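Putative sporulation-specific glycosylase ydhD (Bacillus subtilis subsp. subtilis str. 168, PDB 3CZ8) probably hydrolyses glycosidic bonds of a cell-wall or chitin-like polysaccharide during sporulation, the chain here being its glycosyl hydrolase family 18 catalytic domain. Local coordinates at residues R290-Q293 with I294-E297; E200-R203 with T204-T208; D105-T109 with R110-G114; E60-W63 with Q64-V67. The protein carries 1 engineered substitution. One frame throughout, in Å; residues are numbered along the deposited sequence. Where two conformers were deposited one is given.

Contact 1: R290-Q293 with I294-E297; sequences RKMQ and IVRE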
loop_
_atom_site.group_PDB
_atom_site.type_symbol
_atom_site.label_atom_id
_atom_site.label_comp_id
_atom_site.label_asym_id
_atom_site.label_seq_id
_atom_site.Cartn_x
_atom_site.Cartn_y
_atom_site.Cartn_z
ATOM N N ARG A 290 -6.292 -16.950 -12.344
ATOM C CA ARG A 290 -6.158 -18.383 -12.071
ATOM C C ARG A 290 -6.483 -18.759 -10.627
ATOM O O ARG A 290 -6.941 -19.868 -10.361
ATOM C CB ARG A 290 -4.753 -18.885 -12.440
ATOM C CG ARG A 290 -4.553 -19.207 -13.925
ATOM C CD ARG A 290 -5.384 -20.414 -14.382
ATOM N NE ARG A 290 -4.920 -21.675 -13.798
ATOM C CZ ARG A 290 -4.376 -22.678 -14.484
ATOM N NH1 ARG A 290 -3.987 -23.778 -13.852
ATOM N NH2 ARG A 290 -4.222 -22.595 -15.802
ATOM N N LYS A 291 -6.249 -17.829 -9.703
ATOM C CA LYS A 291 -6.581 -18.034 -8.298
ATOM C C LYS A 291 -8.088 -17.946 -8.033
ATOM O O LYS A 291 -8.622 -18.742 -7.258
ATOM C CB LYS A 291 -5.805 -17.057 -7.413
ATOM C CG LYS A 291 -4.355 -17.444 -7.207
ATOM C CD LYS A 291 -3.540 -16.241 -6.806
ATOM C CE LYS A 291 -2.140 -16.617 -6.364
ATOM N NZ LYS A 291 -1.311 -17.263 -7.429
ATOM N N MET A 292 -8.768 -16.986 -8.666
ATOM C CA MET A 292 -10.232 -16.928 -8.620
ATOM C C MET A 292 -10.854 -18.134 -9.342
ATOM O O MET A 292 -11.903 -18.628 -8.939
ATOM C CB MET A 292 -10.764 -15.596 -9.173
ATOM C CG MET A 292 -12.294 -15.421 -9.095
ATOM S SD MET A 292 -13.057 -15.784 -7.490
ATOM C CE MET A 292 -13.365 -14.155 -6.846
ATOM N N GLN A 293 -10.173 -18.613 -10.380
ATOM C CA GLN A 293 -10.582 -19.796 -11.129
ATOM C C GLN A 293 -10.558 -21.078 -10.293
ATOM O O GLN A 293 -11.502 -21.861 -10.355
ATOM C CB GLN A 293 -9.717 -19.964 -12.379
ATOM C CG GLN A 293 -10.171 -19.136 -13.572
ATOM C CD GLN A 293 -9.217 -19.246 -14.752
ATOM O OE1 GLN A 293 -8.741 -20.336 -15.085
ATOM N NE2 GLN A 293 -8.928 -18.112 -15.388
ATOM N N ILE A 294 -9.497 -21.278 -9.507
ATOM C CA ILE A 294 -9.392 -22.460 -8.638
ATOM C C ILE A 294 -10.309 -22.368 -7.411
ATOM O O ILE A 294 -10.685 -23.387 -6.824
ATOM C CB ILE A 294 -7.920 -22.791 -8.251
ATOM C CG1 ILE A 294 -7.782 -24.280 -7.917
ATOM C CG2 ILE A 294 -7.405 -21.890 -7.123
ATOM C CD1 ILE A 294 -6.368 -24.793 -7.871
ATOM N N VAL A 295 -10.676 -21.143 -7.042
ATOM C CA VAL A 295 -11.667 -20.906 -6.003
ATOM C C VAL A 295 -13.040 -21.337 -6.524
ATOM O O VAL A 295 -13.801 -22.001 -5.810
ATOM C CB VAL A 295 -11.636 -19.427 -5.520
ATOM C CG1 VAL A 295 -12.969 -18.981 -4.908
ATOM C CG2 VAL A 295 -10.496 -19.231 -4.520
ATOM N N ARG A 296 -13.317 -20.997 -7.783
ATOM C CA ARG A 296 -14.572 -21.352 -8.440
ATOM C C ARG A 296 -14.660 -22.845 -8.755
ATOM O O ARG A 296 -15.727 -23.440 -8.614
ATOM C CB ARG A 296 -14.768 -20.525 -9.713
ATOM C CG ARG A 296 -15.119 -19.070 -9.453
ATOM C CD ARG A 296 -15.135 -18.260 -10.739
ATOM N NE ARG A 296 -16.406 -18.382 -11.447
ATOM C CZ ARG A 296 -16.692 -17.779 -12.598
ATOM N NH1 ARG A 296 -15.794 -17.004 -13.195
ATOM N NH2 ARG A 296 -17.882 -17.957 -13.156
ATOM N N GLU A 297 -13.534 -23.427 -9.174
ATOM C CA GLU A 297 -13.403 -24.862 -9.446
ATOM C C GLU A 297 -13.759 -25.727 -8.226
ATOM O O GLU A 297 -14.414 -26.759 -8.362
ATOM C CB GLU A 297 -11.977 -25.184 -9.920
ATOM C CG GLU A 297 -11.740 -26.644 -10.333
ATOM C CD GLU A 297 -10.263 -27.012 -10.491
ATOM O OE1 GLU A 297 -9.939 -28.215 -10.365
ATOM O OE2 GLU A 297 -9.426 -26.119 -10.745
#
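Glu297 N gives the shortest of four successive i to i+4 backbone bonds, 2.8 Å to Gln293 O with an N-H...O angle of 154°. Arg296 N to Met292 O and Ile294 N to Arg290 O follow at 3.0 Å each, and Val295 N to Lys291 O closes the set at 3.2 Å. Three polar side chains find partners beyond this turn: Arg296 NH2 pairs with Asp20, Lys291 NZ with Glu283 and the carbonyl of Ala196, and Glu297 OE2 with Arg202. Apolar contact within the turn is slight. Met292 SD lies 4.1 Å from Val295 CG1, the two side chains meeting at a slant. Ile294 CG2 packs 3.4 Å from Lys291 O, and Arg296 CG 3.3 Å from Met292 O, so alkyl groups flank carbonyls already engaged in the helix. The methionine chain starts anti to its own nitrogen (chi1 -177°) and then bends at CG, which carries its sulfur to the valine. Met292 and Val295 also rest on Ile303 of strand 302-310, and Met292 packs on Met251 of the second subunit. The turn is thus held by its backbone, while its charged and apolar side chains join helix 285-297 to its surroundings.

Contact 2: E200-R203 with T204-T208; sequences EIRR and TIEFT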
loop_
_atom_site.group_PDB
_atom_site.type_symbol
_atom_site.label_atom_id
_atom_site.label_comp_id
_atom_site.label_asym_id
_atom_site.label_seq_id
_atom_site.Cartn_x
_atom_site.Cartn_y
_atom_site.Cartn_z
ATOM N N GLU A 200 0.949 -25.528 -5.487
ATOM C CA GLU A 200 0.877 -25.617 -4.033
ATOM C C GLU A 200 -0.467 -25.138 -3.465
ATOM O O GLU A 200 -0.883 -25.580 -2.393
ATOM C CB GLU A 200 2.053 -24.880 -3.385
ATOM C CG GLU A 200 3.429 -25.464 -3.691
ATOM C CD GLU A 200 3.578 -26.931 -3.291
ATOM O OE1 GLU A 200 3.222 -27.295 -2.146
ATOM O OE2 GLU A 200 4.064 -27.718 -4.131
ATOM N N ILE A 201 -1.132 -24.239 -4.190
ATOM C CA ILE A 201 -2.480 -23.772 -3.847
ATOM C C ILE A 201 -3.475 -24.924 -3.999
ATOM O O ILE A 201 -4.329 -25.133 -3.129
ATOM C CB ILE A 201 -2.892 -22.541 -4.716
ATOM C CG1 ILE A 201 -2.071 -21.310 -4.321
ATOM C CG2 ILE A 201 -4.388 -22.217 -4.596
ATOM C CD1 ILE A 201 -2.141 -20.202 -5.337
ATOM N N ARG A 202 -3.334 -25.664 -5.100
ATOM C CA ARG A 202 -4.090 -26.892 -5.377
ATOM C C ARG A 202 -3.992 -27.876 -4.213
ATOM O O ARG A 202 -5.013 -28.322 -3.690
ATOM C CB ARG A 202 -3.558 -27.549 -6.656
ATOM C CG ARG A 202 -4.173 -28.905 -7.011
ATOM C CD ARG A 202 -5.295 -28.761 -8.020
ATOM N NE ARG A 202 -4.833 -28.123 -9.250
ATOM C CZ ARG A 202 -5.630 -27.578 -10.164
ATOM N NH1 ARG A 202 -6.951 -27.587 -10.000
ATOM N NH2 ARG A 202 -5.100 -27.016 -11.246
ATOM N N ARG A 203 -2.757 -28.187 -3.817
ATOM C CA ARG A 203 -2.472 -29.079 -2.693
ATOM C C ARG A 203 -3.041 -28.574 -1.368
ATOM O O ARG A 203 -3.567 -29.366 -0.587
ATOM C CB ARG A 203 -0.965 -29.302 -2.553
ATOM C CG ARG A 203 -0.379 -30.307 -3.521
ATOM C CD ARG A 203 1.140 -30.224 -3.520
ATOM N NE ARG A 203 1.745 -31.167 -4.460
ATOM C CZ ARG A 203 1.971 -30.916 -5.750
ATOM N NH1 ARG A 203 1.643 -29.746 -6.284
ATOM N NH2 ARG A 203 2.529 -31.848 -6.512
ATOM N N THR A 204 -2.929 -27.263 -1.131
ATOM C CA THR A 204 -3.471 -26.617 0.072
ATOM C C THR A 204 -4.986 -26.779 0.140
ATOM O O THR A 204 -5.519 -27.181 1.177
ATOM C CB THR A 204 -3.094 -25.112 0.132
ATOM O OG1 THR A 204 -1.668 -24.980 0.120
ATOM C CG2 THR A 204 -3.643 -24.448 1.395
ATOM N N ILE A 205 -5.661 -26.490 -0.975
ATOM C CA ILE A 205 -7.113 -26.637 -1.082
ATOM C C ILE A 205 -7.537 -28.095 -0.836
ATOM O O ILE A 205 -8.426 -28.353 -0.020
ATOM C CB ILE A 205 -7.640 -26.113 -2.448
ATOM C CG1 ILE A 205 -7.567 -24.580 -2.502
ATOM C CG2 ILE A 205 -9.089 -26.537 -2.685
ATOM C CD1 ILE A 205 -7.739 -24.003 -3.900
ATOM N N GLU A 206 -6.848 -29.028 -1.499
ATOM C CA GLU A 206 -7.138 -30.464 -1.430
ATOM C C GLU A 206 -7.036 -31.000 -0.003
ATOM O O GLU A 206 -7.854 -31.820 0.418
ATOM C CB GLU A 206 -6.184 -31.237 -2.349
ATOM C CG GLU A 206 -6.840 -32.357 -3.155
ATOM C CD GLU A 206 -7.286 -31.901 -4.533
ATOM O OE1 GLU A 206 -6.428 -31.467 -5.331
ATOM O OE2 GLU A 206 -8.494 -31.989 -4.826
ATOM N N PHE A 207 -6.034 -30.515 0.728
ATOM C CA PHE A 207 -5.842 -30.828 2.141
ATOM C C PHE A 207 -6.932 -30.202 3.021
ATOM O O PHE A 207 -7.357 -30.805 4.010
ATOM C CB PHE A 207 -4.448 -30.360 2.574
ATOM C CG PHE A 207 -4.162 -30.523 4.044
ATOM C CD1 PHE A 207 -3.820 -31.768 4.569
ATOM C CD2 PHE A 207 -4.192 -29.421 4.899
ATOM C CE1 PHE A 207 -3.541 -31.920 5.924
ATOM C CE2 PHE A 207 -3.911 -29.562 6.252
ATOM C CZ PHE A 207 -3.581 -30.816 6.766
ATOM N N THR A 208 -7.386 -29.004 2.651
ATOM C CA THR A 208 -8.379 -28.264 3.435
ATOM C C THR A 208 -9.829 -28.746 3.243
ATOM O O THR A 208 -10.591 -28.830 4.205
ATOM C CB THR A 208 -8.299 -26.741 3.158
ATOM O OG1 THR A 208 -6.928 -26.336 3.110
ATOM C CG2 THR A 208 -8.986 -25.966 4.260
#
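Glu200 O is gripped by two donors of one residue: Thr204 OG1 at 2.7 Å and Thr204 N at 2.9 Å, arriving from opposite faces of the carbonyl plane. The hydroxyl can fold back because it stands beside its own backbone nitrogen, chi1 -59°. Thr208 repeats the pattern one turn later, its OG1 2.5 Å and its N 3.0 Å from Thr204 O, again from the two faces. Both threonines are buried, and these bonds satisfy their hydroxyls within the helix. The Thr204 side chain also packs on Ile180 of strand 177-181 and on Trp185. An alanine in place of Thr204 would probably leave Glu200 O with its backbone donor but without the hydroxyl's grip, and thin the packing against Ile180 and Trp185.

Between these turns the backbone bonds continue, with Ile205 N to Ile201 O the straightest at 166°. On the inner side Ile205 CD1 touches Ile201 CG2 at 3.9 Å, and both isoleucines pack on Ile294 of helix 285-297. Arg202 and Glu206 run side by side in the same direction, guanidinium and carboxylate planes only 14° apart, yet their charged groups do not meet: Glu206 OE1 lies 3.8 Å from Arg202 CG, the arginine having Glu297 as its partner. Arg203 NH1 and Glu200 OE2, 3.8 Å apart, make a long salt bridge of charge alone, the oxygen well out of the guanidinium plane. Helix 198-208 is the crossover helix of the beta-alpha-beta unit between parallel strands 177-181 and 217-220, the repeating element of the TIM barrel.

Contact 3: D105-T109 with R110-G114; sequences DLVST and RGYGG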
loop_
_atom_site.group_PDB
_atom_site.type_symbol
_atom_site.label_atom_id
_atom_site.label_comp_id
_atom_site.label_asym_id
_atom_site.label_seq_id
_atom_site.Cartn_x
_atom_site.Cartn_y
_atom_site.Cartn_z
ATOM N N ASP A 105 -15.695 -7.571 24.722
ATOM C CA ASP A 105 -15.815 -6.175 25.158
ATOM C C ASP A 105 -15.358 -5.212 24.070
ATOM O O ASP A 105 -15.925 -4.133 23.929
ATOM C CB ASP A 105 -15.022 -5.921 26.446
ATOM C CG ASP A 105 -15.646 -6.582 27.669
ATOM O OD1 ASP A 105 -14.950 -6.669 28.703
ATOM O OD2 ASP A 105 -16.817 -7.017 27.602
ATOM N N LEU A 106 -14.345 -5.619 23.303
ATOM C CA LEU A 106 -13.856 -4.846 22.166
ATOM C C LEU A 106 -14.899 -4.712 21.059
ATOM O O LEU A 106 -15.163 -3.606 20.600
ATOM C CB LEU A 106 -12.571 -5.458 21.599
ATOM C CG LEU A 106 -11.701 -4.526 20.753
ATOM C CD1 LEU A 106 -10.758 -3.738 21.650
ATOM C CD2 LEU A 106 -10.924 -5.313 19.724
ATOM N N VAL A 107 -15.488 -5.829 20.632
ATOM C CA VAL A 107 -16.442 -5.799 19.512
ATOM C C VAL A 107 -17.802 -5.184 19.855
ATOM O O VAL A 107 -18.461 -4.607 18.986
ATOM C CB VAL A 107 -16.622 -7.185 18.816
ATOM C CG1 VAL A 107 -15.326 -7.612 18.172
ATOM C CG2 VAL A 107 -17.116 -8.259 19.785
ATOM N N SER A 108 -18.204 -5.295 21.119
ATOM C CA SER A 108 -19.475 -4.734 21.572
ATOM C C SER A 108 -19.394 -3.224 21.788
ATOM O O SER A 108 -20.288 -2.491 21.363
ATOM C CB SER A 108 -19.982 -5.455 22.825
ATOM O OG SER A 108 -18.944 -5.642 23.773
ATOM N N THR A 109 -18.321 -2.770 22.440
ATOM C CA THR A 109 -18.095 -1.342 22.689
ATOM C C THR A 109 -17.841 -0.587 21.388
ATOM O O THR A 109 -18.533 0.388 21.085
ATOM C CB THR A 109 -16.911 -1.113 23.651
ATOM O OG1 THR A 109 -17.115 -1.876 24.848
ATOM C CG2 THR A 109 -16.762 0.365 24.014
ATOM N N ARG A 110 -16.868 -1.061 20.612
ATOM C CA ARG A 110 -16.443 -0.372 19.391
ATOM C C ARG A 110 -17.382 -0.575 18.205
ATOM O O ARG A 110 -17.348 0.198 17.249
ATOM C CB ARG A 110 -15.006 -0.762 19.022
ATOM C CG ARG A 110 -13.954 -0.404 20.077
ATOM C CD ARG A 110 -13.239 0.913 19.766
ATOM N NE ARG A 110 -14.049 2.097 20.062
ATOM C CZ ARG A 110 -14.687 2.831 19.151
ATOM N NH1 ARG A 110 -15.395 3.887 19.531
ATOM N NH2 ARG A 110 -14.624 2.513 17.863
ATOM N N GLY A 111 -18.214 -1.610 18.257
ATOM C CA GLY A 111 -19.223 -1.830 17.215
ATOM C C GLY A 111 -18.773 -2.624 15.998
ATOM O O GLY A 111 -19.297 -2.439 14.892
ATOM N N TYR A 112 -17.810 -3.520 16.198
ATOM C CA TYR A 112 -17.384 -4.432 15.139
ATOM C C TYR A 112 -18.433 -5.514 14.922
ATOM O O TYR A 112 -19.206 -5.818 15.826
ATOM C CB TYR A 112 -16.053 -5.083 15.503
ATOM C CG TYR A 112 -14.830 -4.214 15.301
ATOM C CD1 TYR A 112 -14.328 -3.971 14.021
ATOM C CD2 TYR A 112 -14.155 -3.664 16.391
ATOM C CE1 TYR A 112 -13.194 -3.194 13.827
ATOM C CE2 TYR A 112 -13.017 -2.881 16.209
ATOM C CZ TYR A 112 -12.543 -2.655 14.919
ATOM O OH TYR A 112 -11.422 -1.883 14.719
ATOM N N GLY A 113 -18.466 -6.084 13.721
ATOM C CA GLY A 113 -19.355 -7.207 13.426
ATOM C C GLY A 113 -18.753 -8.576 13.713
ATOM O O GLY A 113 -19.387 -9.601 13.463
ATOM N N GLY A 114 -17.533 -8.593 14.245
ATOM C CA GLY A 114 -16.823 -9.837 14.507
ATOM C C GLY A 114 -15.322 -9.640 14.594
ATOM O O GLY A 114 -14.849 -8.506 14.723
#
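Val107 and Tyr112 meet at the C-terminal end of helix 93-110, where the chain turns through a short loop into strand 114-118. Val107 CG1 packs 3.7 Å from Tyr112 CB, the two side chains crossing at about a right angle, and 3.6 Å from Gly114 O. The last firm helical bond runs from Arg110 N to Leu106 O, 3.1 Å. Val107 O then receives two weak, strongly bent bonds, from Gly111 N and Tyr112 N. Gly111 leaves the helix with positive phi (87°), a conformation in which a CB would press on the preceding carbonyl oxygen. Thr109 turns its hydroxyl back to the preceding turn: OG1 sits beside its own nitrogen (chi1 -54°) and donates to Asp105 O at 2.7 Å, where Thr109 N also binds.

Leu106 O and Val107 CA lie at the edge of the Tyr112 ring, near its plane. Asp55 takes both polar ends, the Tyr112 hydroxyl in a hydrogen bond and the Arg110 guanidinium in a salt bridge. The Tyr112 side chain lies among Ile59 of helix 56-64, Ile38 and Tyr41 of strand 35-42, and Pro69 and Ala71 of strand 68-77, while Val107 packs on Tyr146 ahead of strand 147-153.

Contact 4: E60-W63 with Q64-V67; sequences ETTW and QRRV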
loop_
_atom_site.group_PDB
_atom_site.type_symbol
_atom_site.label_atom_id
_atom_site.label_comp_id
_atom_site.label_asym_id
_atom_site.label_seq_id
_atom_site.Cartn_x
_atom_site.Cartn_y
_atom_site.Cartn_z
ATOM N N GLU A 60 -17.623 2.827 11.245
ATOM C CA GLU A 60 -18.854 3.494 10.798
ATOM C C GLU A 60 -18.980 3.523 9.272
ATOM O O GLU A 60 -20.063 3.289 8.728
ATOM C CB GLU A 60 -18.916 4.921 11.366
ATOM C CG GLU A 60 -20.276 5.617 11.214
ATOM C CD GLU A 60 -20.225 7.117 11.504
ATOM O OE1 GLU A 60 -19.616 7.525 12.519
ATOM O OE2 GLU A 60 -20.805 7.892 10.716
ATOM N N THR A 61 -17.862 3.793 8.599
ATOM C CA THR A 61 -17.803 3.843 7.136
ATOM C C THR A 61 -18.049 2.466 6.516
ATOM O O THR A 61 -18.777 2.354 5.527
ATOM C CB THR A 61 -16.443 4.415 6.652
ATOM O OG1 THR A 61 -16.153 5.626 7.361
ATOM C CG2 THR A 61 -16.457 4.705 5.151
ATOM N N THR A 62 -17.454 1.431 7.114
ATOM C CA THR A 62 -17.599 0.050 6.632
ATOM C C THR A 62 -19.053 -0.426 6.719
ATOM O O THR A 62 -19.588 -0.968 5.747
ATOM C CB THR A 62 -16.656 -0.936 7.384
ATOM O OG1 THR A 62 -15.329 -0.396 7.436
ATOM C CG2 THR A 62 -16.604 -2.286 6.688
ATOM N N TRP A 63 -19.685 -0.199 7.872
ATOM C CA TRP A 63 -21.098 -0.544 8.077
ATOM C C TRP A 63 -22.018 0.097 7.044
ATOM O O TRP A 63 -22.875 -0.579 6.470
ATOM C CB TRP A 63 -21.567 -0.131 9.475
ATOM C CG TRP A 63 -21.206 -1.067 10.600
ATOM C CD1 TRP A 63 -20.533 -0.740 11.747
ATOM C CD2 TRP A 63 -21.529 -2.463 10.711
ATOM N NE1 TRP A 63 -20.407 -1.845 12.557
ATOM C CE2 TRP A 63 -21.016 -2.912 11.952
ATOM C CE3 TRP A 63 -22.202 -3.380 9.887
ATOM C CZ2 TRP A 63 -21.142 -4.235 12.378
ATOM C CZ3 TRP A 63 -22.328 -4.701 10.318
ATOM C CH2 TRP A 63 -21.802 -5.110 11.551
ATOM N N GLN A 64 -21.813 1.394 6.803
ATOM C CA GLN A 64 -22.594 2.169 5.831
ATOM C C GLN A 64 -22.455 1.672 4.392
ATOM O O GLN A 64 -23.341 1.896 3.566
ATOM C CB GLN A 64 -22.224 3.655 5.912
ATOM C CG GLN A 64 -22.829 4.381 7.112
ATOM C CD GLN A 64 -22.061 5.636 7.507
ATOM O OE1 GLN A 64 -21.096 6.029 6.847
ATOM N NE2 GLN A 64 -22.488 6.269 8.594
ATOM N N ARG A 65 -21.352 0.985 4.106
ATOM C CA ARG A 65 -21.094 0.418 2.782
ATOM C C ARG A 65 -21.652 -1.004 2.616
ATOM O O ARG A 65 -21.484 -1.627 1.559
ATOM C CB ARG A 65 -19.592 0.460 2.483
ATOM C CG ARG A 65 -19.073 1.860 2.135
ATOM C CD ARG A 65 -17.565 2.016 2.343
ATOM N NE ARG A 65 -16.769 1.118 1.503
ATOM C CZ ARG A 65 -16.043 0.101 1.961
ATOM N NH1 ARG A 65 -15.997 -0.160 3.262
ATOM N NH2 ARG A 65 -15.356 -0.657 1.116
ATOM N N ARG A 66 -22.329 -1.490 3.662
ATOM C CA ARG A 66 -22.942 -2.836 3.715
ATOM C C ARG A 66 -21.909 -3.969 3.636
ATOM O O ARG A 66 -22.076 -4.958 2.916
ATOM C CB ARG A 66 -24.076 -3.001 2.684
ATOM C CG ARG A 66 -25.287 -2.103 2.943
ATOM C CD ARG A 66 -26.476 -2.487 2.067
ATOM N NE ARG A 66 -26.997 -3.815 2.402
ATOM C CZ ARG A 66 -28.018 -4.409 1.787
ATOM N NH1 ARG A 66 -28.405 -5.617 2.174
ATOM N NH2 ARG A 66 -28.653 -3.805 0.790
ATOM N N VAL A 67 -20.836 -3.793 4.401
ATOM C CA VAL A 67 -19.722 -4.729 4.487
ATOM C C VAL A 67 -19.447 -4.863 5.985
ATOM O O VAL A 67 -19.620 -3.891 6.725
ATOM C CB VAL A 67 -18.493 -4.174 3.692
ATOM C CG1 VAL A 67 -17.219 -4.916 4.005
ATOM C CG2 VAL A 67 -18.749 -4.236 2.185
#
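Glu60 and Gln64 share the side-chain hydrogen bond of this turn, Gln64 NE2 to Glu60 OE2 at 3.2 Å. The carboxylate uses its anti lone pair, and the two flat groups stand 80° apart, with the oxygen tilted out of the amide plane. Gln64 N also binds Glu60 O at 3.2 Å, so the glutamine is tied to the same residue through backbone and side chain.

The backbone bonds change as the helix ends. Arg65 N lies between two carbonyls, with a weak bond to Thr61 O and a bond of 3.1 Å to Thr62 O. Arg66 N reaches Trp63 O at 3.0 Å, and Val67 N returns weakly to Thr62 O. Arg66 takes a positive phi of 64°, which turns the chain out of the helix.

Packing is carried by methyl groups and an arginine stem. Thr62 CG2 touches Val67 CG1 at 3.8 Å; it points that way because its hydroxyl stands beside the backbone nitrogen (chi1 -48°), where it bonds to Ala58 O. Arg65 CD passes 4.0 Å from Thr61 CG2, and the Arg65 guanidinium turns an edge to Thr62 CA. Ile36 of strand 35-42 backs Thr62, Arg65 and Val67. The positive phi and paired return bonds make this a Schellman motif, ending helix 56-64 just before strand 68-77.

In the fold
Along the chain the order is contact 4, contact 3, contact 2, contact 1, all in the one TIM-barrel domain and away from the predicted proton donor. They form two neighbouring pairs. Contacts 3 and 4, centres 14 Å apart, are the helix ends that lead into parallel strands 114-118 and 68-77; Gly111 O and Trp63 NE1, 2.7 Å apart, probably hydrogen-bond between them. Contacts 1 and 2, centres 12 Å apart, lie on adjacent helices 285-297 and 198-208, joined by the Glu297 OE2 to Arg202 NH1 salt bridge of 3.0 Å. Contacts 1 and 4 both touch the second subunit. All four are scaffold packing, tying helices to each other and to barrel strands.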